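Sensor kinase citA (PDB 1P0Z) senses citrate through its periplasmic domain and, as the membrane histidine kinase of the CitA/CitB two-component system, probably activates CitB by phosphorylation. Local coordinates at residues 13-16 against 17-20; 24-27 against 28-32. One frame throughout, in Å; residues are numbered along the deposited sequence.

Contact 1 of 2, residues 13-16 against 17-20. With NA (sodium ion), chain L.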
ATOM      1  N   LEU A  13       1.417  -6.461  -6.148  1.00 16.29           N
ATOM      2  CA  LEU A  13       1.295  -7.325  -4.979  1.00 18.21           C
ATOM      3  C   LEU A  13       2.662  -7.721  -4.417  1.00 18.46           C
ATOM      4  O   LEU A  13       2.875  -7.663  -3.193  1.00 16.98           O
ATOM      5  CB  LEU A  13       0.452  -8.559  -5.321  1.00 18.93           C
ATOM      6  CG  LEU A  13       0.287  -9.592  -4.199  1.00 21.12           C
ATOM      7  CD1 LEU A  13      -0.313  -8.932  -2.950  1.00 22.51           C
ATOM      8  CD2 LEU A  13      -0.576 -10.735  -4.744  1.00 22.45           C
ATOM      9  N   ILE A  14       3.576  -8.083  -5.312  0.50 18.51           N
ATOM     10  CA  ILE A  14       4.914  -8.481  -4.887  0.50 19.22           C
ATOM     11  C   ILE A  14       5.566  -7.343  -4.143  0.50 18.67           C
ATOM     12  O   ILE A  14       6.127  -7.546  -3.077  0.50 17.95           O
ATOM     13  CB  ILE A  14       5.802  -8.900  -6.097  0.50 20.34           C
ATOM     14  CG1 ILE A  14       5.363 -10.281  -6.593  0.50 21.02           C
ATOM     15  CG2 ILE A  14       7.297  -8.899  -5.701  0.50 21.14           C
ATOM     16  CD1 ILE A  14       5.529 -11.390  -5.551  0.50 22.56           C
ATOM     17  N   GLN A  15       5.467  -6.140  -4.691  1.00 17.34           N
ATOM     18  CA  GLN A  15       6.081  -4.967  -4.062  1.00 17.58           C
ATOM     19  C   GLN A  15       5.427  -4.651  -2.709  1.00 18.24           C
ATOM     20  O   GLN A  15       6.123  -4.288  -1.748  1.00 17.96           O
ATOM     21  CB  GLN A  15       5.975  -3.750  -4.973  1.00 17.68           C
ATOM     22  CG  GLN A  15       6.908  -3.880  -6.174  1.00 18.60           C
ATOM     23  CD  GLN A  15       6.672  -2.756  -7.163  1.00 19.87           C
ATOM     24  OE1 GLN A  15       7.375  -1.751  -7.134  1.00 21.44           O
ATOM     25  NE2 GLN A  15       5.665  -2.903  -8.024  1.00 19.77           N
ATOM     26  N   ALA A  16       4.100  -4.797  -2.610  1.00 17.57           N
ATOM     27  CA  ALA A  16       3.449  -4.489  -1.329  1.00 18.94           C
ATOM     28  C   ALA A  16       3.864  -5.483  -0.254  1.00 18.56           C
ATOM     29  O   ALA A  16       4.010  -5.116   0.910  1.00 18.15           O
ATOM     30  CB  ALA A  16       1.923  -4.520  -1.491  1.00 18.15           C
ATOM     31  N   MET A  17       3.998  -6.728  -0.653  1.00 17.42           N
ATOM     32  CA  MET A  17       4.444  -7.754   0.287  1.00 18.12           C
ATOM     33  C   MET A  17       5.867  -7.442   0.758  1.00 18.59           C
ATOM     34  O   MET A  17       6.155  -7.510   1.961  1.00 20.17           O
ATOM     35  CB  MET A  17       4.341  -9.132  -0.359  1.00 18.67           C
ATOM     36  CG  MET A  17       2.895  -9.532  -0.528  1.00 21.70           C
ATOM     37  SD  MET A  17       2.712 -11.117  -1.307  1.00 27.37           S
ATOM     38  CE  MET A  17       3.396 -12.159  -0.036  1.00 29.28           C
ATOM     39  N   GLN A  18       6.747  -7.095  -0.172  1.00 18.69           N
ATOM     40  CA  GLN A  18       8.133  -6.804   0.174  1.00 19.84           C
ATOM     41  C   GLN A  18       8.240  -5.607   1.094  1.00 18.93           C
ATOM     42  O   GLN A  18       8.961  -5.639   2.092  1.00 20.51           O
ATOM     43  CB  GLN A  18       8.946  -6.533  -1.098  1.00 19.78           C
ATOM     44  CG  GLN A  18       9.159  -7.769  -1.892  1.00 21.02           C
ATOM     45  CD  GLN A  18       9.859  -7.502  -3.195  1.00 24.85           C
ATOM     46  OE1 GLN A  18       9.467  -6.610  -3.953  1.00 25.35           O
ATOM     47  NE2 GLN A  18      10.885  -8.281  -3.478  1.00 25.08           N
ATOM     48  N   ILE A  19       7.524  -4.534   0.769  1.00 16.81           N
ATOM     49  CA  ILE A  19       7.623  -3.332   1.575  1.00 18.31           C
ATOM     50  C   ILE A  19       7.036  -3.573   2.954  1.00 18.38           C
ATOM     51  O   ILE A  19       7.630  -3.165   3.983  1.00 18.87           O
ATOM     52  CB  ILE A  19       6.881  -2.159   0.894  1.00 18.39           C
ATOM     53  CG1 ILE A  19       7.588  -1.819  -0.418  1.00 19.06           C
ATOM     54  CG2 ILE A  19       6.790  -0.970   1.832  1.00 18.86           C
ATOM     55  CD1 ILE A  19       6.851  -0.786  -1.238  1.00 20.96           C
ATOM     56  N   SER A  20       5.885  -4.256   3.011  1.00 17.63           N
ATOM     57  CA  SER A  20       5.236  -4.437   4.316  1.00 18.90           C
ATOM     58  C   SER A  20       6.039  -5.299   5.285  1.00 20.37           C
ATOM     59  O   SER A  20       5.821  -5.232   6.489  1.00 20.30           O
ATOM     60  CB  SER A  20       3.821  -5.048   4.155  1.00 18.39           C
ATOM     61  OG  SER A  20       3.889  -6.366   3.644  1.00 17.86           O
TER
HETATM   62 NA    NA L1633       2.753  -8.315   4.487  1.00 19.11          NA
HETATM   63  O   HOH W   1       4.586  -9.408   3.451  1.00 20.21           O
HETATM   64  O   HOH W   2       1.636 -10.559   4.622  1.00 22.98           O
HETATM   65  O   HOH W   3       3.752  -9.099   6.619  1.00 24.93           O
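Ser20 turns its hydroxyl back along the helix toward Ala16 and Met17 and outward to a sodium ion. With chi1 at 66°, OG sits between the backbone N and the carbonyl carbon of its own residue, 3.0 Å from Ala16 O and equally far from Met17 O; its single proton can serve one of them at a time. The oxygen also binds the sodium ion at 2.4 Å. Three waters are also bound to the ion, and water 1 donates to Met17 O as well, tying that carbonyl to the metal shell. Ser106 OG and Pro107 O, from strand 101-109, supply the other ligands, so the ion bridges the end of helix 6-20 to the central antiparallel sheet of this extracellular PAS (Cache) domain. Regular i to i+4 bonds, from Met17 N to Leu13 O through Ser20 N to Ala16 O, join the two turns. On the exposed flank CG and the sulfur of Met17 lie against Leu13 CD1, both 4.1 Å from it, before the bend at chi3 (67°) carries CE away. One residue along, Ile14 and Gln18 meet, CG2 of Ile14 near OE1 of Gln18, an apolar methyl against an amide oxygen; this contact is doubtful, because the Ile14 chain is modelled in two conformers. The buried Gln15 amide turns away from this row: its OE1 is hydrogen-bonded to Ser48, its NE2 to Tyr123 OH and Arg11 O. Ala16 and Ile19 face strand 115-124, packing on Val121, and Ile19 also reaches Ile41 and Met44 of helix 34-47.

Contact 2 of 2, residues 24-27 against 28-32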
ATOM      1  N   GLU A  24      12.476  -2.272   9.187  1.00 26.33           N
ATOM      2  CA  GLU A  24      12.498  -0.839   9.487  1.00 27.82           C
ATOM      3  C   GLU A  24      11.120  -0.192   9.394  1.00 27.30           C
ATOM      4  O   GLU A  24      10.802   0.743  10.169  1.00 26.77           O
ATOM      5  CB  GLU A  24      13.466  -0.115   8.558  1.00 29.60           C
ATOM      6  CG  GLU A  24      14.927  -0.459   8.855  1.00 34.98           C
ATOM      7  CD  GLU A  24      15.899   0.440   8.124  1.00 37.69           C
ATOM      8  OE1 GLU A  24      16.160   0.223   6.925  1.00 40.46           O
ATOM      9  OE2 GLU A  24      16.402   1.382   8.758  1.00 40.40           O
ATOM     10  N   LEU A  25      10.300  -0.669   8.457  1.00 26.88           N
ATOM     11  CA  LEU A  25       8.957  -0.100   8.331  1.00 25.76           C
ATOM     12  C   LEU A  25       8.099  -0.582   9.488  1.00 25.86           C
ATOM     13  O   LEU A  25       7.315   0.185  10.038  1.00 26.17           O
ATOM     14  CB  LEU A  25       8.292  -0.503   6.999  1.00 25.85           C
ATOM     15  CG  LEU A  25       6.883   0.094   6.843  1.00 25.54           C
ATOM     16  CD1 LEU A  25       6.933   1.612   6.822  1.00 25.78           C
ATOM     17  CD2 LEU A  25       6.268  -0.429   5.520  1.00 23.71           C
ATOM     18  N   VAL A  26       8.236  -1.855   9.862  1.00 25.30           N
ATOM     19  CA  VAL A  26       7.468  -2.383  10.977  1.00 25.76           C
ATOM     20  C   VAL A  26       7.770  -1.517  12.210  1.00 26.91           C
ATOM     21  O   VAL A  26       6.861  -1.093  12.911  1.00 26.74           O
ATOM     22  CB  VAL A  26       7.858  -3.850  11.280  1.00 26.51           C
ATOM     23  CG1 VAL A  26       7.249  -4.292  12.625  1.00 26.26           C
ATOM     24  CG2 VAL A  26       7.396  -4.759  10.161  1.00 25.12           C
ATOM     25  N   GLU A  27       9.054  -1.249  12.446  1.00 28.01           N
ATOM     26  CA  GLU A  27       9.438  -0.412  13.590  1.00 30.12           C
ATOM     27  C   GLU A  27       8.919   1.019  13.514  1.00 29.43           C
ATOM     28  O   GLU A  27       8.382   1.540  14.507  1.00 28.93           O
ATOM     29  CB  GLU A  27      10.961  -0.373  13.756  1.00 33.13           C
ATOM     30  CG  GLU A  27      11.395   0.466  14.976  1.00 37.89           C
ATOM     31  CD  GLU A  27      12.888   0.445  15.217  1.00 40.37           C
ATOM     32  OE1 GLU A  27      13.428  -0.649  15.475  1.00 42.44           O
ATOM     33  OE2 GLU A  27      13.522   1.520  15.153  1.00 42.74           O
ATOM     34  N   ALA A  28       9.043   1.644  12.342  1.00 28.20           N
ATOM     35  CA  ALA A  28       8.598   3.017  12.177  1.00 28.29           C
ATOM     36  C   ALA A  28       7.082   3.115  12.384  1.00 28.17           C
ATOM     37  O   ALA A  28       6.586   4.104  12.935  1.00 27.24           O
ATOM     38  CB  ALA A  28       8.998   3.541  10.790  1.00 27.43           C
ATOM     39  N   VAL A  29       6.342   2.087  11.969  1.00 27.33           N
ATOM     40  CA  VAL A  29       4.895   2.109  12.152  1.00 27.68           C
ATOM     41  C   VAL A  29       4.513   1.934  13.638  1.00 29.60           C
ATOM     42  O   VAL A  29       3.599   2.591  14.126  1.00 30.34           O
ATOM     43  CB  VAL A  29       4.215   1.003  11.283  1.00 27.00           C
ATOM     44  CG1 VAL A  29       2.732   0.831  11.649  1.00 25.88           C
ATOM     45  CG2 VAL A  29       4.334   1.392   9.802  1.00 25.94           C
ATOM     46  N   GLN A  30       5.202   1.035  14.338  0.62 30.46           N
ATOM     47  CA  GLN A  30       4.942   0.785  15.754  0.62 32.32           C
ATOM     48  C   GLN A  30       5.145   2.069  16.542  0.62 32.69           C
ATOM     49  O   GLN A  30       4.385   2.364  17.461  0.62 32.41           O
ATOM     50  CB  GLN A  30       5.882  -0.307  16.294  0.62 33.15           C
ATOM     51  CG  GLN A  30       5.585  -1.679  15.727  0.62 34.64           C
ATOM     52  CD  GLN A  30       6.524  -2.764  16.215  0.62 35.65           C
ATOM     53  OE1 GLN A  30       7.751  -2.626  16.153  0.62 35.33           O
ATOM     54  NE2 GLN A  30       5.946  -3.867  16.685  0.62 36.07           N
ATOM     55  N   LYS A  31       6.172   2.825  16.160  1.00 32.80           N
ATOM     56  CA  LYS A  31       6.514   4.096  16.805  1.00 33.95           C
ATOM     57  C   LYS A  31       5.734   5.301  16.279  1.00 33.64           C
ATOM     58  O   LYS A  31       5.830   6.407  16.838  1.00 33.09           O
ATOM     59  CB  LYS A  31       8.006   4.387  16.613  1.00 35.73           C
ATOM     60  CG  LYS A  31       8.939   3.408  17.292  1.00 38.53           C
ATOM     61  CD  LYS A  31      10.365   3.704  16.934  1.00 40.90           C
ATOM     62  CE  LYS A  31      11.312   2.747  17.639  1.00 42.80           C
ATOM     63  NZ  LYS A  31      12.716   2.965  17.203  1.00 44.10           N
ATOM     64  N   ARG A  32       4.992   5.083  15.197  1.00 32.78           N
ATOM     65  CA  ARG A  32       4.199   6.107  14.526  1.00 33.05           C
ATOM     66  C   ARG A  32       5.104   7.271  14.146  1.00 33.06           C
ATOM     67  O   ARG A  32       4.745   8.443  14.287  1.00 33.61           O
ATOM     68  CB  ARG A  32       3.039   6.578  15.416  1.00 33.79           C
ATOM     69  CG  ARG A  32       2.019   5.487  15.740  1.00 35.48           C
ATOM     70  CD  ARG A  32       0.761   6.054  16.421  1.00 36.50           C
ATOM     71  NE  ARG A  32      -0.080   6.850  15.522  1.00 38.46           N
ATOM     72  CZ  ARG A  32      -0.938   6.325  14.645  1.00 38.75           C
ATOM     73  NH1 ARG A  32      -1.066   5.005  14.555  1.00 38.44           N
ATOM     74  NH2 ARG A  32      -1.676   7.114  13.867  1.00 39.91           N
TER
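The carboxylate of Glu27 takes the ammonium group of Lys31 over one face: NZ stands 2.6 Å from OE2, with the approach 63° out of the carboxylate plane. Glu27 OE1 is much farther from Lys31 NZ, at 4.1 Å, so the salt bridge is one-sided. Aliphatic carbons close up behind the charges, Glu27 CG lying 3.5 Å from Lys31 CE. The two chains leave their backbones differently: CG of Glu27 is anti to its N (chi1 -178°), whereas that of Lys31 is anti to its carbonyl carbon, and from these starts the lysine runs out extended to cross the glutamate near its end. Another flat group, the Gln30 amide, lies alongside Val26 in the one of two modelled conformers considered here, with OE1 of Gln30 near Val26 CG1. Glu24 turns its carboxylate to Arg36 of helix 34-47 in a salt bridge. On the buried flank Leu25 CD1 meets Val29 CG2 at 4.0 Å, and both residues rest on Ile108 of strand 101-109; Ala28 packs against helix 34-47 through Ile37 and Leu40. Four i to i+4 main-chain bonds, from Ala28 N to Glu24 O through Lys31 N to Glu27 O, span the turn. Beyond them the chain leaves the helix at Arg32, which has positive phi and whose N makes a weak bond to Val29 O, while its guanidinium pairs with Asp57. The i to i+4 acid-base pair is a common feature of exposed helix faces, and the turn at Arg32 is a Schellman motif that closes helix 23-30 of the periplasmic PAS domain.

From the N terminus the chain first runs through helix 6-20, whose last two turns hold contact 1; a short connection then leads into helix 23-30 and contact 2. Each contact spans only neighbouring turns of one helix, so neither closes a long loop, and the two stand in series without nesting or crossing. Their centres are 16 Å apart, yet they meet at the junction, where Leu25 CD2 lies 3.4 Å from Ile19 O. Both helices lay side chains on strands 101-109 and 115-124 and on helix 34-47: Val119 of the sheet touches Ile19 and Ser20 from contact 1 as well as Leu25 from contact 2.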